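Local coordinates for protein putative O-Methyltransferase (Corynebacterium glutamicum, PDB 3DR5) that probably transfers a methyl group from S-adenosyl-L-methionine to a hydroxyl group of a still unidentified substrate, at residues I63-L75 with I87-F101. Residues are numbered along the deposited sequence; the frame is centred on the assembly and turned at random.
Sequences ITPAAGLVGLYIL and IDPESEHQRQAKALF
Phe101 sits as a knob among Gly68, Gly71, Leu72 and Leu75, joining helices 67-77 and 91-103, neighbouring helices that follow adjacent parallel strands in the Rossmann-like methyltransferase sheet. The axes of their parts 67-75 and 91-101 come within 8.4 Å at a crossing angle of -35°, and the backbones approach most closely where Gly68 CA lies 4.2 Å from Ala97 CA. With CG anti to its own carbonyl carbon (chi1 -63°), the Phe101 ring reaches over to helix 67-77: CZ approaches Ala67 O at 3.5 Å, while Leu75 CD1 meets CE1 at 3.9 Å, the two side chains crossing at about a right angle. Leu100 CD1 packs on the CA of Gly68, where the absence of a side chain makes room for it, and the Leu100 side chain also touches helix 20-31.

At the strand ends, Ile63 and Ile87 lie side by side. Beyond them Asp88 OD2 accepts from Glu90 N, closing an Asx turn, and from His93 ND1 (2.6 Å), the two donors arriving from opposite faces of the carboxylate. The His93 bond lies near the imidazole plane and helps hold the ring in place, one face of it under Pro65 O, 3.5 Å from CG. A water donates to both Pro65 O and Gln96 OE1. No direct hydrogen bond joins the segments: apolar packing holds the helices, whereas the loop carrying Pro65 meets the start of helix 91-103 through a bridging water and an imidazole that doubly bonded OD2 steadies beneath Pro65 O.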
ATOM      1  N   ILE A  63       1.974  12.817 -11.870  1.00 29.03           N
ATOM      2  CA  ILE A  63       2.185  14.255 -11.911  1.00 30.40           C
ATOM      3  C   ILE A  63       3.451  14.533 -11.118  1.00 30.95           C
ATOM      4  O   ILE A  63       3.427  14.648  -9.892  1.00 32.03           O
ATOM      5  CB  ILE A  63       0.991  14.989 -11.289  1.00 31.41           C
ATOM      6  CG1 ILE A  63      -0.250  14.763 -12.159  1.00 33.10           C
ATOM      7  CG2 ILE A  63       1.297  16.463 -11.158  1.00 33.12           C
ATOM      8  CD1 ILE A  63      -1.526  14.606 -11.362  1.00 34.01           C
ATOM      9  N   THR A  64       4.559  14.685 -11.833  1.00 31.33           N
ATOM     10  CA  THR A  64       5.850  14.886 -11.186  1.00 31.25           C
ATOM     11  C   THR A  64       6.944  15.229 -12.195  1.00 31.37           C
ATOM     12  O   THR A  64       6.864  14.831 -13.354  1.00 31.07           O
ATOM     13  CB  THR A  64       6.259  13.583 -10.462  1.00 30.66           C
ATOM     14  OG1 THR A  64       7.619  13.660 -10.028  1.00 31.03           O
ATOM     15  CG2 THR A  64       6.122  12.373 -11.423  1.00 30.49           C
ATOM     16  N   PRO A  65       7.981  15.960 -11.758  1.00 32.35           N
ATOM     17  CA  PRO A  65       9.109  16.348 -12.617  1.00 32.48           C
ATOM     18  C   PRO A  65       9.919  15.119 -13.026  1.00 33.51           C
ATOM     19  O   PRO A  65      10.600  15.126 -14.041  1.00 35.67           O
ATOM     20  CB  PRO A  65       9.939  17.275 -11.732  1.00 31.90           C
ATOM     21  CG  PRO A  65       8.947  17.859 -10.801  1.00 34.17           C
ATOM     22  CD  PRO A  65       7.970  16.739 -10.505  1.00 32.46           C
ATOM     23  N   ALA A  66       9.863  14.074 -12.210  1.00 33.82           N
ATOM     24  CA  ALA A  66      10.592  12.835 -12.495  1.00 33.47           C
ATOM     25  C   ALA A  66       9.608  11.712 -12.808  1.00 34.22           C
ATOM     26  O   ALA A  66       9.548  10.711 -12.104  1.00 32.79           O
ATOM     27  CB  ALA A  66      11.451  12.440 -11.301  1.00 34.03           C
ATOM     28  N   ALA A  67       8.843  11.875 -13.881  1.00 34.58           N
ATOM     29  CA  ALA A  67       7.844  10.887 -14.281  1.00 34.68           C
ATOM     30  C   ALA A  67       8.443   9.578 -14.768  1.00 35.19           C
ATOM     31  O   ALA A  67       7.770   8.542 -14.777  1.00 33.42           O
ATOM     32  CB  ALA A  67       6.935  11.475 -15.356  1.00 33.52           C
ATOM     33  N   GLY A  68       9.708   9.632 -15.173  1.00 34.05           N
ATOM     34  CA  GLY A  68      10.372   8.448 -15.673  1.00 33.14           C
ATOM     35  C   GLY A  68      10.605   7.398 -14.603  1.00 33.00           C
ATOM     36  O   GLY A  68      10.335   6.209 -14.817  1.00 31.77           O
ATOM     37  N   LEU A  69      11.115   7.829 -13.456  1.00 31.47           N
ATOM     38  CA  LEU A  69      11.383   6.910 -12.364  1.00 32.26           C
ATOM     39  C   LEU A  69      10.044   6.375 -11.841  1.00 33.07           C
ATOM     40  O   LEU A  69       9.799   5.174 -11.841  1.00 33.37           O
ATOM     41  CB  LEU A  69      12.162   7.622 -11.246  1.00 30.74           C
ATOM     42  CG  LEU A  69      12.376   6.819  -9.958  1.00 32.20           C
ATOM     43  CD1 LEU A  69      13.280   5.627 -10.214  1.00 32.82           C
ATOM     44  CD2 LEU A  69      12.980   7.720  -8.901  1.00 29.97           C
ATOM     45  N   VAL A  70       9.180   7.280 -11.403  1.00 33.16           N
ATOM     46  CA  VAL A  70       7.859   6.923 -10.894  1.00 34.67           C
ATOM     47  C   VAL A  70       7.077   6.032 -11.870  1.00 34.31           C
ATOM     48  O   VAL A  70       6.517   5.008 -11.464  1.00 33.10           O
ATOM     49  CB  VAL A  70       7.034   8.202 -10.598  1.00 35.05           C
ATOM     50  CG1 VAL A  70       5.563   7.849 -10.329  1.00 37.65           C
ATOM     51  CG2 VAL A  70       7.625   8.924  -9.405  1.00 33.13           C
ATOM     52  N   GLY A  71       7.052   6.442 -13.139  1.00 32.90           N
ATOM     53  CA  GLY A  71       6.337   5.723 -14.179  1.00 30.68           C
ATOM     54  C   GLY A  71       6.764   4.288 -14.380  1.00 30.85           C
ATOM     55  O   GLY A  71       5.946   3.429 -14.725  1.00 31.53           O
ATOM     56  N   LEU A  72       8.054   4.034 -14.197  1.00 29.51           N
ATOM     57  CA  LEU A  72       8.591   2.693 -14.359  1.00 30.07           C
ATOM     58  C   LEU A  72       8.041   1.766 -13.274  1.00 28.95           C
ATOM     59  O   LEU A  72       7.770   0.590 -13.529  1.00 29.63           O
ATOM     60  CB  LEU A  72      10.129   2.720 -14.322  1.00 28.25           C
ATOM     61  CG  LEU A  72      10.798   3.257 -15.604  1.00 28.77           C
ATOM     62  CD1 LEU A  72      12.305   3.394 -15.384  1.00 31.04           C
ATOM     63  CD2 LEU A  72      10.528   2.307 -16.775  1.00 27.33           C
ATOM     64  N   TYR A  73       7.884   2.288 -12.063  1.00 29.65           N
ATOM     65  CA  TYR A  73       7.352   1.487 -10.957  1.00 29.58           C
ATOM     66  C   TYR A  73       5.883   1.177 -11.207  1.00 28.26           C
ATOM     67  O   TYR A  73       5.419   0.078 -10.955  1.00 29.39           O
ATOM     68  CB  TYR A  73       7.484   2.247  -9.645  1.00 29.72           C
ATOM     69  CG  TYR A  73       8.873   2.238  -9.080  1.00 29.82           C
ATOM     70  CD1 TYR A  73       9.433   1.057  -8.582  1.00 29.49           C
ATOM     71  CD2 TYR A  73       9.617   3.414  -9.002  1.00 29.76           C
ATOM     72  CE1 TYR A  73      10.698   1.053  -8.012  1.00 30.20           C
ATOM     73  CE2 TYR A  73      10.887   3.424  -8.434  1.00 28.61           C
ATOM     74  CZ  TYR A  73      11.417   2.247  -7.940  1.00 29.90           C
ATOM     75  OH  TYR A  73      12.649   2.267  -7.341  1.00 35.40           O
ATOM     76  N   ILE A  74       5.164   2.170 -11.710  1.00 27.05           N
ATOM     77  CA  ILE A  74       3.750   2.028 -12.009  1.00 26.50           C
ATOM     78  C   ILE A  74       3.530   1.073 -13.182  1.00 26.41           C
ATOM     79  O   ILE A  74       2.672   0.195 -13.114  1.00 28.29           O
ATOM     80  CB  ILE A  74       3.119   3.424 -12.304  1.00 25.58           C
ATOM     81  CG1 ILE A  74       3.059   4.239 -11.009  1.00 23.49           C
ATOM     82  CG2 ILE A  74       1.731   3.270 -12.915  1.00 22.85           C
ATOM     83  CD1 ILE A  74       2.404   5.608 -11.162  1.00 28.06           C
ATOM     84  N   LEU A  75       4.310   1.238 -14.252  1.00 29.11           N
ATOM     85  CA  LEU A  75       4.189   0.381 -15.432  1.00 31.04           C
ATOM     86  C   LEU A  75       4.447  -1.091 -15.116  1.00 31.90           C
ATOM     87  O   LEU A  75       3.894  -1.975 -15.765  1.00 32.45           O
ATOM     88  CB  LEU A  75       5.127   0.878 -16.548  1.00 29.40           C
ATOM     89  CG  LEU A  75       4.631   2.168 -17.219  1.00 32.38           C
ATOM     90  CD1 LEU A  75       5.734   2.779 -18.090  1.00 30.38           C
ATOM     91  CD2 LEU A  75       3.385   1.853 -18.051  1.00 29.98           C
ATOM     92  N   ILE A  87       2.474  14.098 -16.514  1.00 32.21           N
ATOM     93  CA  ILE A  87       2.195  15.523 -16.632  1.00 32.24           C
ATOM     94  C   ILE A  87       3.246  16.429 -15.998  1.00 34.38           C
ATOM     95  O   ILE A  87       3.472  16.373 -14.781  1.00 35.36           O
ATOM     96  CB  ILE A  87       0.847  15.888 -15.968  1.00 31.54           C
ATOM     97  CG1 ILE A  87      -0.239  14.893 -16.385  1.00 28.05           C
ATOM     98  CG2 ILE A  87       0.460  17.323 -16.330  1.00 28.77           C
ATOM     99  CD1 ILE A  87      -1.619  15.231 -15.860  1.00 31.08           C
ATOM    100  N   ASP A  88       3.894  17.242 -16.829  1.00 34.03           N
ATOM    101  CA  ASP A  88       4.867  18.221 -16.361  1.00 34.37           C
ATOM    102  C   ASP A  88       5.038  19.279 -17.465  1.00 33.50           C
ATOM    103  O   ASP A  88       5.008  18.959 -18.649  1.00 33.15           O
ATOM    104  CB  ASP A  88       6.224  17.581 -16.024  1.00 32.69           C
ATOM    105  CG  ASP A  88       7.164  18.560 -15.316  1.00 32.83           C
ATOM    106  OD1 ASP A  88       6.957  18.827 -14.116  1.00 33.51           O
ATOM    107  OD2 ASP A  88       8.091  19.080 -15.970  1.00 31.22           O
ATOM    108  N   PRO A  89       5.197  20.556 -17.081  1.00 35.06           N
ATOM    109  CA  PRO A  89       5.368  21.666 -18.031  1.00 37.30           C
ATOM    110  C   PRO A  89       6.746  21.837 -18.664  1.00 39.95           C
ATOM    111  O   PRO A  89       6.894  22.559 -19.653  1.00 40.65           O
ATOM    112  CB  PRO A  89       4.985  22.892 -17.203  1.00 36.50           C
ATOM    113  CG  PRO A  89       5.441  22.529 -15.826  1.00 33.94           C
ATOM    114  CD  PRO A  89       5.087  21.051 -15.693  1.00 35.74           C
ATOM    115  N   GLU A  90       7.751  21.176 -18.100  1.00 40.63           N
ATOM    116  CA  GLU A  90       9.114  21.293 -18.584  1.00 41.49           C
ATOM    117  C   GLU A  90       9.396  20.311 -19.710  1.00 41.43           C
ATOM    118  O   GLU A  90       9.166  19.114 -19.566  1.00 42.37           O
ATOM    119  CB  GLU A  90      10.062  21.097 -17.393  1.00 42.68           C
ATOM    120  CG  GLU A  90      10.729  22.385 -16.889  1.00 47.20           C
ATOM    121  CD  GLU A  90       9.847  23.625 -16.961  1.00 50.57           C
ATOM    122  OE1 GLU A  90       9.141  23.929 -15.977  1.00 54.15           O
ATOM    123  OE2 GLU A  90       9.855  24.290 -18.017  1.00 51.33           O
ATOM    124  N   SER A  91       9.900  20.819 -20.831  1.00 40.04           N
ATOM    125  CA  SER A  91      10.152  19.971 -21.987  1.00 40.28           C
ATOM    126  C   SER A  91      11.299  18.985 -21.871  1.00 39.22           C
ATOM    127  O   SER A  91      11.243  17.908 -22.470  1.00 38.91           O
ATOM    128  CB  SER A  91      10.300  20.826 -23.253  1.00 40.80           C
ATOM    129  OG  SER A  91      11.270  21.831 -23.084  1.00 47.75           O
ATOM    130  N   GLU A  92      12.329  19.334 -21.106  1.00 38.40           N
ATOM    131  CA  GLU A  92      13.435  18.407 -20.927  1.00 37.79           C
ATOM    132  C   GLU A  92      12.942  17.263 -20.025  1.00 35.86           C
ATOM    133  O   GLU A  92      13.485  16.155 -20.079  1.00 34.88           O
ATOM    134  CB  GLU A  92      14.669  19.102 -20.315  1.00 37.99           C
ATOM    135  CG  GLU A  92      14.517  19.664 -18.921  1.00 38.66           C
ATOM    136  CD  GLU A  92      15.787  20.394 -18.478  1.00 39.16           C
ATOM    137  OE1 GLU A  92      15.770  21.057 -17.422  1.00 44.47           O
ATOM    138  OE2 GLU A  92      16.810  20.292 -19.188  1.00 39.56           O
ATOM    139  N   HIS A  93      11.924  17.520 -19.197  1.00 34.44           N
ATOM    140  CA  HIS A  93      11.370  16.467 -18.347  1.00 34.73           C
ATOM    141  C   HIS A  93      10.611  15.498 -19.255  1.00 36.07           C
ATOM    142  O   HIS A  93      10.585  14.295 -18.997  1.00 37.25           O
ATOM    143  CB  HIS A  93      10.455  17.069 -17.268  1.00 34.41           C
ATOM    144  CG  HIS A  93      11.209  17.795 -16.198  1.00 32.27           C
ATOM    145  ND1 HIS A  93      10.600  18.606 -15.269  1.00 30.35           N
ATOM    146  CD2 HIS A  93      12.533  17.836 -15.923  1.00 24.41           C
ATOM    147  CE1 HIS A  93      11.517  19.120 -14.470  1.00 27.66           C
ATOM    148  NE2 HIS A  93      12.699  18.669 -14.847  1.00 27.44           N
ATOM    149  N   GLN A  94       9.998  16.014 -20.323  1.00 36.34           N
ATOM    150  CA  GLN A  94       9.275  15.160 -21.271  1.00 36.30           C
ATOM    151  C   GLN A  94      10.295  14.297 -22.019  1.00 37.32           C
ATOM    152  O   GLN A  94      10.061  13.103 -22.262  1.00 36.92           O
ATOM    153  CB  GLN A  94       8.473  16.001 -22.271  1.00 36.05           C
ATOM    154  CG  GLN A  94       8.009  15.211 -23.491  1.00 38.03           C
ATOM    155  CD  GLN A  94       6.905  15.910 -24.253  1.00 41.92           C
ATOM    156  OE1 GLN A  94       7.070  17.042 -24.721  1.00 43.15           O
ATOM    157  NE2 GLN A  94       5.763  15.241 -24.381  1.00 42.69           N
ATOM    158  N   ARG A  95      11.425  14.903 -22.390  1.00 37.73           N
ATOM    159  CA  ARG A  95      12.488  14.176 -23.082  1.00 38.04           C
ATOM    160  C   ARG A  95      13.088  13.160 -22.117  1.00 36.71           C
ATOM    161  O   ARG A  95      13.357  12.022 -22.493  1.00 37.54           O
ATOM    162  CB  ARG A  95      13.590  15.125 -23.561  1.00 37.76           C
ATOM    163  CG  ARG A  95      13.433  15.595 -24.994  1.00 41.07           C
ATOM    164  CD  ARG A  95      14.778  15.987 -25.596  1.00 41.47           C
ATOM    165  NE  ARG A  95      15.243  15.027 -26.598  1.00 44.73           N
ATOM    166  CZ  ARG A  95      16.512  14.894 -26.979  1.00 48.22           C
ATOM    167  NH1 ARG A  95      17.457  15.657 -26.442  1.00 43.75           N
ATOM    168  NH2 ARG A  95      16.843  13.995 -27.899  1.00 50.29           N
ATOM    169  N   GLN A  96      13.289  13.582 -20.872  1.00 36.06           N
ATOM    170  CA  GLN A  96      13.862  12.718 -19.839  1.00 36.78           C
ATOM    171  C   GLN A  96      13.017  11.465 -19.604  1.00 37.11           C
ATOM    172  O   GLN A  96      13.554  10.362 -19.479  1.00 38.28           O
ATOM    173  CB  GLN A  96      14.034  13.509 -18.523  1.00 36.09           C
ATOM    174  CG  GLN A  96      15.269  14.427 -18.499  1.00 35.76           C
ATOM    175  CD  GLN A  96      15.209  15.522 -17.429  1.00 37.87           C
ATOM    176  OE1 GLN A  96      14.564  15.363 -16.393  1.00 37.55           O
ATOM    177  NE2 GLN A  96      15.895  16.641 -17.683  1.00 37.71           N
ATOM    178  N   ALA A  97      11.700  11.640 -19.553  1.00 36.86           N
ATOM    179  CA  ALA A  97      10.776  10.533 -19.316  1.00 38.73           C
ATOM    180  C   ALA A  97      10.635   9.580 -20.501  1.00 39.18           C
ATOM    181  O   ALA A  97      10.821   8.375 -20.355  1.00 40.70           O
ATOM    182  CB  ALA A  97       9.400  11.078 -18.917  1.00 38.41           C
ATOM    183  N   LYS A  98      10.299  10.118 -21.670  1.00 41.29           N
ATOM    184  CA  LYS A  98      10.137   9.304 -22.873  1.00 42.21           C
ATOM    185  C   LYS A  98      11.398   8.490 -23.180  1.00 41.35           C
ATOM    186  O   LYS A  98      11.316   7.370 -23.696  1.00 41.72           O
ATOM    187  CB  LYS A  98       9.778  10.191 -24.067  1.00 42.60           C
ATOM    188  CG  LYS A  98       8.350  10.744 -24.025  1.00 46.99           C
ATOM    189  CD  LYS A  98       8.161  11.818 -25.096  1.00 50.33           C
ATOM    190  CE  LYS A  98       6.951  11.562 -25.982  1.00 52.72           C
ATOM    191  NZ  LYS A  98       5.762  12.363 -25.581  1.00 55.75           N
ATOM    192  N   ALA A  99      12.560   9.051 -22.860  1.00 40.82           N
ATOM    193  CA  ALA A  99      13.826   8.363 -23.078  1.00 40.65           C
ATOM    194  C   ALA A  99      13.877   7.129 -22.164  1.00 41.49           C
ATOM    195  O   ALA A  99      14.103   6.010 -22.627  1.00 42.92           O
ATOM    196  CB  ALA A  99      14.992   9.295 -22.758  1.00 39.72           C
ATOM    197  N   LEU A 100      13.675   7.335 -20.861  1.00 41.47           N
ATOM    198  CA  LEU A 100      13.710   6.232 -19.897  1.00 42.16           C
ATOM    199  C   LEU A 100      12.724   5.112 -20.246  1.00 43.10           C
ATOM    200  O   LEU A 100      13.033   3.930 -20.072  1.00 44.57           O
ATOM    201  CB  LEU A 100      13.449   6.760 -18.478  1.00 40.19           C
ATOM    202  CG  LEU A 100      14.648   7.470 -17.842  1.00 40.76           C
ATOM    203  CD1 LEU A 100      14.195   8.220 -16.597  1.00 38.21           C
ATOM    204  CD2 LEU A 100      15.740   6.443 -17.496  1.00 39.23           C
ATOM    205  N   PHE A 101      11.541   5.481 -20.736  1.00 43.20           N
ATOM    206  CA  PHE A 101      10.554   4.481 -21.117  1.00 42.25           C
ATOM    207  C   PHE A 101      11.078   3.766 -22.361  1.00 44.41           C
ATOM    208  O   PHE A 101      11.009   2.546 -22.463  1.00 43.24           O
ATOM    209  CB  PHE A 101       9.193   5.142 -21.390  1.00 41.31           C
ATOM    210  CG  PHE A 101       8.588   5.811 -20.183  1.00 39.00           C
ATOM    211  CD1 PHE A 101       8.724   5.244 -18.912  1.00 34.66           C
ATOM    212  CD2 PHE A 101       7.899   7.010 -20.308  1.00 36.49           C
ATOM    213  CE1 PHE A 101       8.167   5.860 -17.789  1.00 34.60           C
ATOM    214  CE2 PHE A 101       7.341   7.636 -19.192  1.00 34.58           C
ATOM    215  CZ  PHE A 101       7.483   7.068 -17.929  1.00 32.21           C
TER
HETATM  216  O   HOH W   1      12.295  14.260 -15.637  1.00 36.37           O